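Local coordinates for protein glutamate receptor IIB (Drosophila melanogaster, PDB 4WXJ) that probably serves as a glutamate-gated cation channel subunit at the postsynaptic membrane, the present chain being its ligand-binding domain with glutamate bound, at residues A[78-82]-A[102-107]; A[92-98]-A[224-230]; A[9-15]-A[56-62]. One frame throughout, in Å; residues are numbered along the deposited sequence.

Interaction 1 (A[78-82]-A[102-107]); sequences WDGII and ARRSVV. With GLU (glutamic acid), chain C.
Trp78 and Arg103 meet because each turns CG beside its own backbone N, anti to the carbonyl carbon. At Trp78 (chi1 -76°) this lays the indole against Ala102, Arg103 and Val106. The Arg103 chain then stays extended from CG to NE. Its CG methylene touches the indole, and its guanidinium is carried on to the bound glutamate. The two side chains cross at about a right angle, with Trp78 CZ3 3.8 Å from Arg103 CG. The six-membered ring also meets the backbone, where Trp78 CZ2 lies 3.5 Å from Ala102 O.

Val106 CG2 sits over one face of the indole. It makes a CH-pi contact, 4.3 Å from the centroid of the five-membered ring of Trp78. The other methyl, Val106 CG1, is 3.7 Å from Trp78 NE1. Ile82 CG2 lies over the same indole face, toward the rim, and packs on Val106 CG2 at 3.8 Å. Ile82 CD1 reaches Val107 CG2 at 4.0 Å and also touches Arg103 CG. No hydrogen bond joins the two segments. Within 102-107, the amides of Val106 and Val107 both bond to Arg103 O, where the chain leaves the short helix 101-104.

The guanidinium pairs with the ligand alpha-carboxylate, whose carbon lies in its plane at the edge. Arg103 NH1 donates to ligand O over 2.6 Å, almost straight at 171°. Arg103 NH2 donates to ligand OXT over 2.7 Å, more bent at 145°. NH1 also bonds to Thr98 O and NH2 to Gly69 O. This is the carboxylate-binding arginine familiar from ionotropic glutamate receptors. Trp78 and Ile82 flank its stem, while paired bonds and backbone carbonyls fix the rotation of its tip. The double contact probably offsets the carboxylate charge and favours a ligand with an alpha-carboxylate.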
loop_
_atom_site.group_PDB
_atom_site.type_symbol
_atom_site.label_atom_id
_atom_site.label_comp_id
_atom_site.label_asym_id
_atom_site.label_seq_id
_atom_site.Cartn_x
_atom_site.Cartn_y
_atom_site.Cartn_z
ATOM N N TRP A 78 -5.381 4.770 -16.673
ATOM C CA TRP A 78 -5.078 4.564 -15.262
ATOM C C TRP A 78 -6.313 4.820 -14.405
ATOM O O TRP A 78 -7.285 5.422 -14.866
ATOM C CB TRP A 78 -3.940 5.484 -14.818
ATOM C CG TRP A 78 -2.590 5.034 -15.263
ATOM C CD1 TRP A 78 -2.004 5.265 -16.472
ATOM C CD2 TRP A 78 -1.646 4.276 -14.497
ATOM N NE1 TRP A 78 -0.754 4.696 -16.508
ATOM C CE2 TRP A 78 -0.509 4.083 -15.306
ATOM C CE3 TRP A 78 -1.651 3.741 -13.205
ATOM C CZ2 TRP A 78 0.609 3.377 -14.869
ATOM C CZ3 TRP A 78 -0.540 3.040 -12.772
ATOM C CH2 TRP A 78 0.575 2.865 -13.602
ATOM N N ASP A 79 -6.265 4.357 -13.159
ATOM C CA ASP A 79 -7.330 4.607 -12.195
ATOM C C ASP A 79 -6.745 5.054 -10.856
ATOM O O ASP A 79 -5.543 5.299 -10.746
ATOM C CB ASP A 79 -8.195 3.353 -12.011
ATOM C CG ASP A 79 -7.381 2.119 -11.640
ATOM O OD1 ASP A 79 -6.221 2.261 -11.199
ATOM O OD2 ASP A 79 -7.910 0.996 -11.782
ATOM N N GLY A 80 -7.603 5.170 -9.849
ATOM C CA GLY A 80 -7.166 5.452 -8.494
ATOM C C GLY A 80 -6.449 6.778 -8.324
ATOM O O GLY A 80 -6.689 7.734 -9.066
ATOM N N ILE A 81 -5.562 6.825 -7.334
ATOM C CA ILE A 81 -4.829 8.038 -6.999
ATOM C C ILE A 81 -3.962 8.508 -8.161
ATOM O O ILE A 81 -3.860 9.707 -8.418
ATOM C CB ILE A 81 -3.936 7.825 -5.757
ATOM C CG1 ILE A 81 -4.798 7.444 -4.549
ATOM C CG2 ILE A 81 -3.121 9.083 -5.459
ATOM C CD1 ILE A 81 -4.010 7.035 -3.320
ATOM N N ILE A 82 -3.332 7.561 -8.849
ATOM C CA ILE A 82 -2.451 7.888 -9.962
ATOM C C ILE A 82 -3.210 8.639 -11.058
ATOM O O ILE A 82 -2.684 9.582 -11.648
ATOM C CB ILE A 82 -1.808 6.620 -10.562
ATOM C CG1 ILE A 82 -1.019 5.857 -9.492
ATOM C CG2 ILE A 82 -0.900 6.975 -11.734
ATOM C CD1 ILE A 82 0.143 6.634 -8.890
ATOM N N ALA A 102 5.979 1.396 -13.601
ATOM C CA ALA A 102 4.860 1.864 -14.410
ATOM C C ALA A 102 4.312 3.192 -13.888
ATOM O O ALA A 102 4.001 4.093 -14.665
ATOM C CB ALA A 102 3.761 0.816 -14.440
ATOM N N ARG A 103 4.198 3.310 -12.569
ATOM C CA ARG A 103 3.681 4.529 -11.959
ATOM C C ARG A 103 4.646 5.693 -12.146
ATOM O O ARG A 103 4.233 6.809 -12.461
ATOM C CB ARG A 103 3.411 4.307 -10.473
ATOM C CG ARG A 103 2.225 3.406 -10.202
ATOM C CD ARG A 103 2.130 3.044 -8.736
ATOM N NE ARG A 103 0.939 2.252 -8.443
ATOM C CZ ARG A 103 0.694 1.679 -7.270
ATOM N NH1 ARG A 103 1.563 1.800 -6.276
ATOM N NH2 ARG A 103 -0.416 0.979 -7.090
ATOM N N ARG A 104 5.933 5.428 -11.955
ATOM C CA ARG A 104 6.950 6.463 -12.077
ATOM C C ARG A 104 7.041 6.991 -13.509
ATOM O O ARG A 104 7.570 8.077 -13.745
ATOM C CB ARG A 104 8.308 5.923 -11.622
ATOM C CG ARG A 104 9.435 6.946 -11.611
ATOM C CD ARG A 104 9.131 8.124 -10.697
ATOM N NE ARG A 104 10.237 9.076 -10.664
ATOM C CZ ARG A 104 10.434 10.032 -11.567
ATOM N NH1 ARG A 104 9.599 10.181 -12.588
ATOM N NH2 ARG A 104 11.473 10.845 -11.448
ATOM N N SER A 105 6.511 6.225 -14.458
ATOM C CA SER A 105 6.527 6.625 -15.862
ATOM C C SER A 105 5.508 7.723 -16.162
ATOM O O SER A 105 5.674 8.479 -17.119
ATOM C CB SER A 105 6.254 5.420 -16.764
ATOM O OG SER A 105 7.258 4.431 -16.613
ATOM N N VAL A 106 4.463 7.809 -15.342
ATOM C CA VAL A 106 3.354 8.729 -15.597
ATOM C C VAL A 106 3.229 9.832 -14.544
ATOM O O VAL A 106 2.663 10.890 -14.817
ATOM C CB VAL A 106 2.015 7.968 -15.684
ATOM C CG1 VAL A 106 1.985 7.098 -16.933
ATOM C CG2 VAL A 106 1.782 7.129 -14.433
ATOM N N VAL A 107 3.748 9.583 -13.343
ATOM C CA VAL A 107 3.774 10.599 -12.295
ATOM C C VAL A 107 5.126 10.599 -11.596
ATOM O O VAL A 107 5.882 9.633 -11.691
ATOM C CB VAL A 107 2.657 10.381 -11.245
ATOM C CG1 VAL A 107 1.286 10.444 -11.903
ATOM C CG2 VAL A 107 2.839 9.053 -10.516
HETATM N N GLU C . 1.116 -0.450 -1.634
HETATM C CA GLU C . 0.631 -1.263 -2.783
HETATM C C GLU C . 0.449 -0.385 -4.015
HETATM O O GLU C . 0.841 0.783 -4.009
HETATM C CB GLU C . -0.680 -1.959 -2.423
HETATM C CG GLU C . -0.530 -3.116 -1.446
HETATM C CD GLU C . -0.081 -4.414 -2.104
HETATM O OE1 GLU C . 0.241 -5.367 -1.365
HETATM O OE2 GLU C . -0.053 -4.491 -3.353
HETATM O OXT GLU C . -0.084 -0.815 -5.041
#

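Interaction 2 (A[92-98]-A[224-230]); sequences IGICDLT and KHYGIAV. With GLU (glutamic acid), chain C.
The ligand amino nitrogen is gripped by Asp96 O at 2.6 Å and by Thr98 OG1, with Glu200 OE1 as a third acceptor outside the two segments. Ligand N lies 2.7 Å from Thr98 OG1, a hydroxyl also bonded to Glu200 OE2. Asp96 centres an inverse gamma turn, closed by a weak bond, and Thr98 follows. Thr98 OG1 stands beside its backbone N (chi1 -55°), bringing hydroxyl and amide both to the ligand. Thr98 N donates to ligand O over 2.9 Å.

Tyr226 backs the turn. Asp96 CA lies over the centre of one ring face, and Asp96 CB makes a CH-pi contact 3.8 Å from the Tyr226 ring centroid. Thr98 OG1 comes in the ring plane at the edge, 3.3 Å from Tyr226 CE1. Tyr226 OH is held by Glu200 and Thr202.

Gly227 N bonds to Leu97 O. Gly93 and Ala229 form an antiparallel hydrogen-bonded pair, with Gly93 N 2.7 Å from Ala229 O. Leu97 CD2 presses on Ala229 CB at 3.4 Å, and Ile92 CG2 on Ile228 CG2 at 3.6 Å.

The strand anchors the loop at both ends. The ammonium's hydrogen-bond partners are oxygens, one from the Glu200 carboxylate, which probably favours its charged form.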
loop_
_atom_site.group_PDB
_atom_site.type_symbol
_atom_site.label_atom_id
_atom_site.label_comp_id
_atom_site.label_asym_id
_atom_site.label_seq_id
_atom_site.Cartn_x
_atom_site.Cartn_y
_atom_site.Cartn_z
ATOM N N ILE A 92 -1.211 16.258 -4.945
ATOM C CA ILE A 92 -0.505 15.342 -4.057
ATOM C C ILE A 92 -1.309 14.055 -3.882
ATOM O O ILE A 92 -2.514 14.096 -3.643
ATOM C CB ILE A 92 -0.244 15.997 -2.678
ATOM C CG1 ILE A 92 0.784 17.125 -2.822
ATOM C CG2 ILE A 92 0.249 14.962 -1.670
ATOM C CD1 ILE A 92 0.990 17.953 -1.567
ATOM N N GLY A 93 -0.628 12.918 -4.016
ATOM C CA GLY A 93 -1.236 11.613 -3.813
ATOM C C GLY A 93 -0.492 10.845 -2.736
ATOM O O GLY A 93 0.734 10.740 -2.788
ATOM N N ILE A 94 -1.220 10.314 -1.757
ATOM C CA ILE A 94 -0.580 9.650 -0.624
ATOM C C ILE A 94 -1.428 8.552 0.018
ATOM O O ILE A 94 -2.652 8.656 0.110
ATOM C CB ILE A 94 -0.203 10.673 0.474
ATOM C CG1 ILE A 94 0.547 9.978 1.619
ATOM C CG2 ILE A 94 -1.449 11.393 0.989
ATOM C CD1 ILE A 94 1.166 10.930 2.624
ATOM N N CYS A 95 -0.727 7.505 0.448
ATOM C CA CYS A 95 -1.246 6.404 1.260
ATOM C C CYS A 95 -0.092 5.414 1.348
ATOM O O CYS A 95 1.067 5.817 1.248
ATOM C CB CYS A 95 -2.492 5.751 0.655
ATOM S SG CYS A 95 -2.237 5.018 -0.975
ATOM N N ASP A 96 -0.386 4.129 1.522
ATOM C CA ASP A 96 0.633 3.106 1.293
ATOM C C ASP A 96 0.836 2.970 -0.210
ATOM O O ASP A 96 0.498 1.951 -0.809
ATOM C CB ASP A 96 0.241 1.760 1.911
ATOM C CG ASP A 96 -1.170 1.336 1.561
ATOM O OD1 ASP A 96 -2.049 2.219 1.432
ATOM O OD2 ASP A 96 -1.397 0.115 1.416
ATOM N N LEU A 97 1.385 4.022 -0.810
ATOM C CA LEU A 97 1.529 4.104 -2.256
ATOM C C LEU A 97 2.937 3.685 -2.651
ATOM O O LEU A 97 3.896 4.439 -2.487
ATOM C CB LEU A 97 1.223 5.525 -2.742
ATOM C CG LEU A 97 1.063 5.736 -4.249
ATOM C CD1 LEU A 97 -0.119 4.947 -4.802
ATOM C CD2 LEU A 97 0.897 7.220 -4.546
ATOM N N THR A 98 3.052 2.466 -3.161
ATOM C CA THR A 98 4.344 1.886 -3.487
ATOM C C THR A 98 4.872 2.410 -4.815
ATOM O O THR A 98 4.130 2.518 -5.793
ATOM C CB THR A 98 4.260 0.359 -3.551
ATOM O OG1 THR A 98 3.719 -0.137 -2.321
ATOM C CG2 THR A 98 5.638 -0.256 -3.789
ATOM N N LYS A 224 10.857 -2.535 -1.162
ATOM C CA LYS A 224 9.844 -1.616 -1.668
ATOM C C LYS A 224 9.802 -0.336 -0.837
ATOM O O LYS A 224 10.269 -0.310 0.301
ATOM C CB LYS A 224 8.473 -2.297 -1.682
ATOM C CG LYS A 224 8.446 -3.628 -2.431
ATOM C CD LYS A 224 8.886 -3.492 -3.891
ATOM C CE LYS A 224 9.105 -4.853 -4.541
ATOM N NZ LYS A 224 9.870 -4.744 -5.817
ATOM N N HIS A 225 9.242 0.720 -1.423
ATOM C CA HIS A 225 9.206 2.034 -0.790
ATOM C C HIS A 225 7.856 2.714 -0.983
ATOM O O HIS A 225 7.259 2.621 -2.057
ATOM C CB HIS A 225 10.300 2.945 -1.361
ATOM C CG HIS A 225 11.637 2.283 -1.516
ATOM N ND1 HIS A 225 12.537 2.184 -0.486
ATOM C CD2 HIS A 225 12.220 1.707 -2.596
ATOM C CE1 HIS A 225 13.626 1.560 -0.916
ATOM N NE2 HIS A 225 13.459 1.265 -2.186
ATOM N N TYR A 226 7.389 3.403 0.057
ATOM C CA TYR A 226 6.242 4.297 -0.062
ATOM C C TYR A 226 6.725 5.712 -0.335
ATOM O O TYR A 226 7.633 6.204 0.336
ATOM C CB TYR A 226 5.388 4.299 1.206
ATOM C CG TYR A 226 4.696 2.996 1.534
ATOM C CD1 TYR A 226 4.440 2.043 0.556
ATOM C CD2 TYR A 226 4.290 2.725 2.832
ATOM C CE1 TYR A 226 3.804 0.856 0.869
ATOM C CE2 TYR A 226 3.654 1.546 3.151
ATOM C CZ TYR A 226 3.414 0.615 2.168
ATOM O OH TYR A 226 2.777 -0.560 2.494
ATOM N N GLY A 227 6.102 6.366 -1.311
ATOM C CA GLY A 227 6.432 7.736 -1.650
ATOM C C GLY A 227 5.181 8.555 -1.900
ATOM O O GLY A 227 4.131 8.012 -2.249
ATOM N N ILE A 228 5.290 9.863 -1.707
ATOM C CA ILE A 228 4.209 10.770 -2.058
ATOM C C ILE A 228 4.247 11.014 -3.560
ATOM O O ILE A 228 5.278 11.407 -4.107
ATOM C CB ILE A 228 4.310 12.108 -1.301
ATOM C CG1 ILE A 228 4.086 11.876 0.197
ATOM C CG2 ILE A 228 3.291 13.110 -1.854
ATOM C CD1 ILE A 228 4.192 13.128 1.054
ATOM N N ALA A 229 3.120 10.775 -4.220
ATOM C CA ALA A 229 3.026 10.958 -5.662
ATOM C C ALA A 229 2.642 12.396 -5.997
ATOM O O ALA A 229 1.757 12.974 -5.363
ATOM C CB ALA A 229 2.018 9.987 -6.254
ATOM N N VAL A 230 3.321 12.966 -6.988
ATOM C CA VAL A 230 2.998 14.294 -7.493
ATOM C C VAL A 230 3.082 14.290 -9.018
ATOM O O VAL A 230 3.724 13.414 -9.598
ATOM C CB VAL A 230 3.945 15.373 -6.924
ATOM C CG1 VAL A 230 3.849 15.421 -5.405
ATOM C CG2 VAL A 230 5.386 15.117 -7.364
HETATM N N GLU C . 1.116 -0.450 -1.634
HETATM C CA GLU C . 0.631 -1.263 -2.783
HETATM C C GLU C . 0.449 -0.385 -4.015
HETATM O O GLU C . 0.841 0.783 -4.009
HETATM C CB GLU C . -0.680 -1.959 -2.423
HETATM C CG GLU C . -0.530 -3.116 -1.446
HETATM C CD GLU C . -0.081 -4.414 -2.104
HETATM O OE1 GLU C . 0.241 -5.367 -1.365
HETATM O OE2 GLU C . -0.053 -4.491 -3.353
HETATM O OXT GLU C . -0.084 -0.815 -5.041
#

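Interaction 3 (A[9-15]-A[56-62]); sequences IRYTVAT and FDFNFEP
Tyr11 and Phe56 make the aromatic contact at one end of two parallel strands. Tyr11 CD2 lies over one face of the Phe56 ring, toward its rim, 3.7 Å from Phe56 CD1. The ring planes are 55° apart. Val13 follows on the same side of the sheet. Its CG1 methyl stands anti to the backbone N (chi1 180°) and lies alongside Phe60, 3.6 Å from Phe60 CE1. The other methyl, Val13 CG2, touches Phe58 CB at 3.8 Å.

On the other side, Thr12 CG2 is 3.5 Å from Glu61 OE1. Asn59 CB lies at the edge of the Arg10 guanidinium, near its plane, beside NH1; the arginine is poorly ordered.

The strands are the two ends of a beta-alpha-beta crossover through helix 42-54, in the periplasmic-binding-protein-like lobe. Five backbone bonds put Tyr11 opposite Phe58 and Val13 opposite Phe60. Among them, Val13 N donates to Asn59 O over 2.7 Å, and Glu61 N to Val13 O in a nearly straight bond.

Phe56, Phe58 and Phe60 pack onto that helix, through Ala51 and Ile47. Asn36 bonds to the backbone of Phe58 and Phe60. Strand 92-93 flanks strand 10-15, and Thr15 OG1 bonds to Ile94 O.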
loop_
_atom_site.group_PDB
_atom_site.type_symbol
_atom_site.label_atom_id
_atom_site.label_comp_id
_atom_site.label_asym_id
_atom_site.label_seq_id
_atom_site.Cartn_x
_atom_site.Cartn_y
_atom_site.Cartn_z
ATOM N N ILE A 9 -0.923 28.939 -0.814
ATOM C CA ILE A 9 -0.900 27.767 -1.680
ATOM C C ILE A 9 -1.672 26.610 -1.050
ATOM O O ILE A 9 -1.399 26.216 0.085
ATOM C CB ILE A 9 0.546 27.316 -1.980
ATOM C CG1 ILE A 9 1.283 28.410 -2.758
ATOM C CG2 ILE A 9 0.553 26.005 -2.776
ATOM C CD1 ILE A 9 2.774 28.173 -2.930
ATOM N N ARG A 10 -2.628 26.072 -1.802
ATOM C CA ARG A 10 -3.432 24.941 -1.352
ATOM C C ARG A 10 -3.261 23.757 -2.299
ATOM O O ARG A 10 -3.277 23.923 -3.518
ATOM C CB ARG A 10 -4.908 25.330 -1.256
ATOM C CG ARG A 10 -5.796 24.238 -0.670
ATOM C CD ARG A 10 -7.239 24.696 -0.548
ATOM N NE ARG A 10 -7.816 25.031 -1.848
ATOM C CZ ARG A 10 -8.345 24.147 -2.691
ATOM N NH1 ARG A 10 -8.377 22.856 -2.387
ATOM N NH2 ARG A 10 -8.845 24.558 -3.849
ATOM N N TYR A 11 -3.097 22.567 -1.724
ATOM C CA TYR A 11 -2.942 21.339 -2.500
ATOM C C TYR A 11 -4.107 20.384 -2.273
ATOM O O TYR A 11 -4.457 20.073 -1.136
ATOM C CB TYR A 11 -1.634 20.633 -2.134
ATOM C CG TYR A 11 -0.382 21.393 -2.503
ATOM C CD1 TYR A 11 -0.249 21.994 -3.747
ATOM C CD2 TYR A 11 0.669 21.508 -1.605
ATOM C CE1 TYR A 11 0.898 22.688 -4.085
ATOM C CE2 TYR A 11 1.819 22.198 -1.933
ATOM C CZ TYR A 11 1.928 22.787 -3.174
ATOM O OH TYR A 11 3.072 23.477 -3.504
ATOM N N THR A 12 -4.707 19.920 -3.364
ATOM C CA THR A 12 -5.696 18.856 -3.281
ATOM C C THR A 12 -4.965 17.533 -3.076
ATOM O O THR A 12 -4.155 17.126 -3.910
ATOM C CB THR A 12 -6.576 18.793 -4.542
ATOM O OG1 THR A 12 -7.324 20.009 -4.664
ATOM C CG2 THR A 12 -7.546 17.615 -4.469
ATOM N N VAL A 13 -5.249 16.875 -1.955
ATOM C CA VAL A 13 -4.576 15.630 -1.596
ATOM C C VAL A 13 -5.452 14.425 -1.916
ATOM O O VAL A 13 -6.440 14.163 -1.231
ATOM C CB VAL A 13 -4.204 15.601 -0.097
ATOM C CG1 VAL A 13 -3.508 14.289 0.262
ATOM C CG2 VAL A 13 -3.318 16.786 0.252
ATOM N N ALA A 14 -5.077 13.690 -2.957
ATOM C CA ALA A 14 -5.787 12.474 -3.326
ATOM C C ALA A 14 -5.311 11.313 -2.459
ATOM O O ALA A 14 -4.112 11.114 -2.277
ATOM C CB ALA A 14 -5.582 12.159 -4.798
ATOM N N THR A 15 -6.257 10.554 -1.921
ATOM C CA THR A 15 -5.929 9.395 -1.103
ATOM C C THR A 15 -6.994 8.322 -1.279
ATOM O O THR A 15 -7.871 8.440 -2.136
ATOM C CB THR A 15 -5.804 9.771 0.389
ATOM O OG1 THR A 15 -5.408 8.622 1.149
ATOM C CG2 THR A 15 -7.121 10.311 0.930
ATOM N N PHE A 56 2.086 24.922 3.580
ATOM C CA PHE A 56 1.052 24.904 2.555
ATOM C C PHE A 56 -0.275 24.493 3.180
ATOM O O PHE A 56 -0.299 23.804 4.202
ATOM C CB PHE A 56 1.423 23.953 1.406
ATOM C CG PHE A 56 1.570 22.508 1.820
ATOM C CD1 PHE A 56 0.457 21.711 2.034
ATOM C CD2 PHE A 56 2.827 21.944 1.970
ATOM C CE1 PHE A 56 0.594 20.386 2.407
ATOM C CE2 PHE A 56 2.970 20.617 2.341
ATOM C CZ PHE A 56 1.852 19.838 2.560
ATOM N N ASP A 57 -1.375 24.931 2.576
ATOM C CA ASP A 57 -2.697 24.444 2.949
ATOM C C ASP A 57 -3.022 23.233 2.090
ATOM O O ASP A 57 -2.375 23.003 1.068
ATOM C CB ASP A 57 -3.759 25.531 2.782
ATOM C CG ASP A 57 -3.842 26.450 3.983
ATOM O OD1 ASP A 57 -4.648 26.163 4.893
ATOM O OD2 ASP A 57 -3.101 27.454 4.018
ATOM N N PHE A 58 -4.015 22.454 2.502
ATOM C CA PHE A 58 -4.362 21.246 1.769
ATOM C C PHE A 58 -5.799 20.813 2.016
ATOM O O PHE A 58 -6.401 21.153 3.033
ATOM C CB PHE A 58 -3.413 20.106 2.147
ATOM C CG PHE A 58 -3.458 19.742 3.602
ATOM C CD1 PHE A 58 -4.355 18.796 4.066
ATOM C CD2 PHE A 58 -2.608 20.355 4.508
ATOM C CE1 PHE A 58 -4.401 18.464 5.407
ATOM C CE2 PHE A 58 -2.648 20.026 5.849
ATOM C CZ PHE A 58 -3.546 19.080 6.300
ATOM N N ASN A 59 -6.330 20.053 1.065
ATOM C CA ASN A 59 -7.665 19.490 1.166
ATOM C C ASN A 59 -7.649 18.018 0.773
ATOM O O ASN A 59 -7.262 17.671 -0.343
ATOM C CB ASN A 59 -8.636 20.268 0.277
ATOM C CG ASN A 59 -10.042 19.706 0.318
ATOM O OD1 ASN A 59 -10.497 19.212 1.350
ATOM N ND2 ASN A 59 -10.737 19.773 -0.812
ATOM N N PHE A 60 -8.058 17.153 1.696
ATOM C CA PHE A 60 -8.134 15.726 1.415
ATOM C C PHE A 60 -9.334 15.406 0.533
ATOM O O PHE A 60 -10.466 15.778 0.849
ATOM C CB PHE A 60 -8.220 14.918 2.711
ATOM C CG PHE A 60 -6.902 14.745 3.406
ATOM C CD1 PHE A 60 -5.960 13.854 2.920
ATOM C CD2 PHE A 60 -6.608 15.464 4.552
ATOM C CE1 PHE A 60 -4.746 13.690 3.560
ATOM C CE2 PHE A 60 -5.397 15.300 5.195
ATOM C CZ PHE A 60 -4.466 14.412 4.698
ATOM N N GLU A 61 -9.073 14.719 -0.575
ATOM C CA GLU A 61 -10.126 14.227 -1.456
ATOM C C GLU A 61 -9.911 12.747 -1.756
ATOM O O GLU A 61 -9.214 12.404 -2.711
ATOM C CB GLU A 61 -10.168 15.027 -2.759
ATOM C CG GLU A 61 -10.580 16.480 -2.578
ATOM C CD GLU A 61 -10.950 17.151 -3.887
ATOM O OE1 GLU A 61 -10.790 16.518 -4.952
ATOM O OE2 GLU A 61 -11.405 18.314 -3.850
ATOM N N PRO A 62 -10.491 11.860 -0.933
ATOM C CA PRO A 62 -10.369 10.428 -1.228
ATOM C C PRO A 62 -10.974 10.075 -2.585
ATOM O O PRO A 62 -12.103 10.470 -2.875
ATOM C CB PRO A 62 -11.137 9.760 -0.079
ATOM C CG PRO A 62 -11.981 10.832 0.514
ATOM C CD PRO A 62 -11.226 12.101 0.320
#

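How the interactions relate
From the N terminus, interaction 3 closes first. It joins 9-15 to 56-62 around a loop that carries helix 42-54. Interaction 1 follows in series and closes a short loop from 78-82 to 102-107. Segment 92-98 lies within that loop, but its partner 224-230 comes far later, so interactions 1 and 2 cross. Interaction 2 closes the longest loop of this construct, 125 residues that include the engineered dipeptide linker. Its strand 92-93 lies beside strand 10-15 of interaction 3, while 224-230 belongs to the mixed sheet, so it ties the two sheets together. Ile81 packs on both Cys95 and Thr15. Interactions 1 and 2 both reach the bound glutamate; interaction 3 stands farther back.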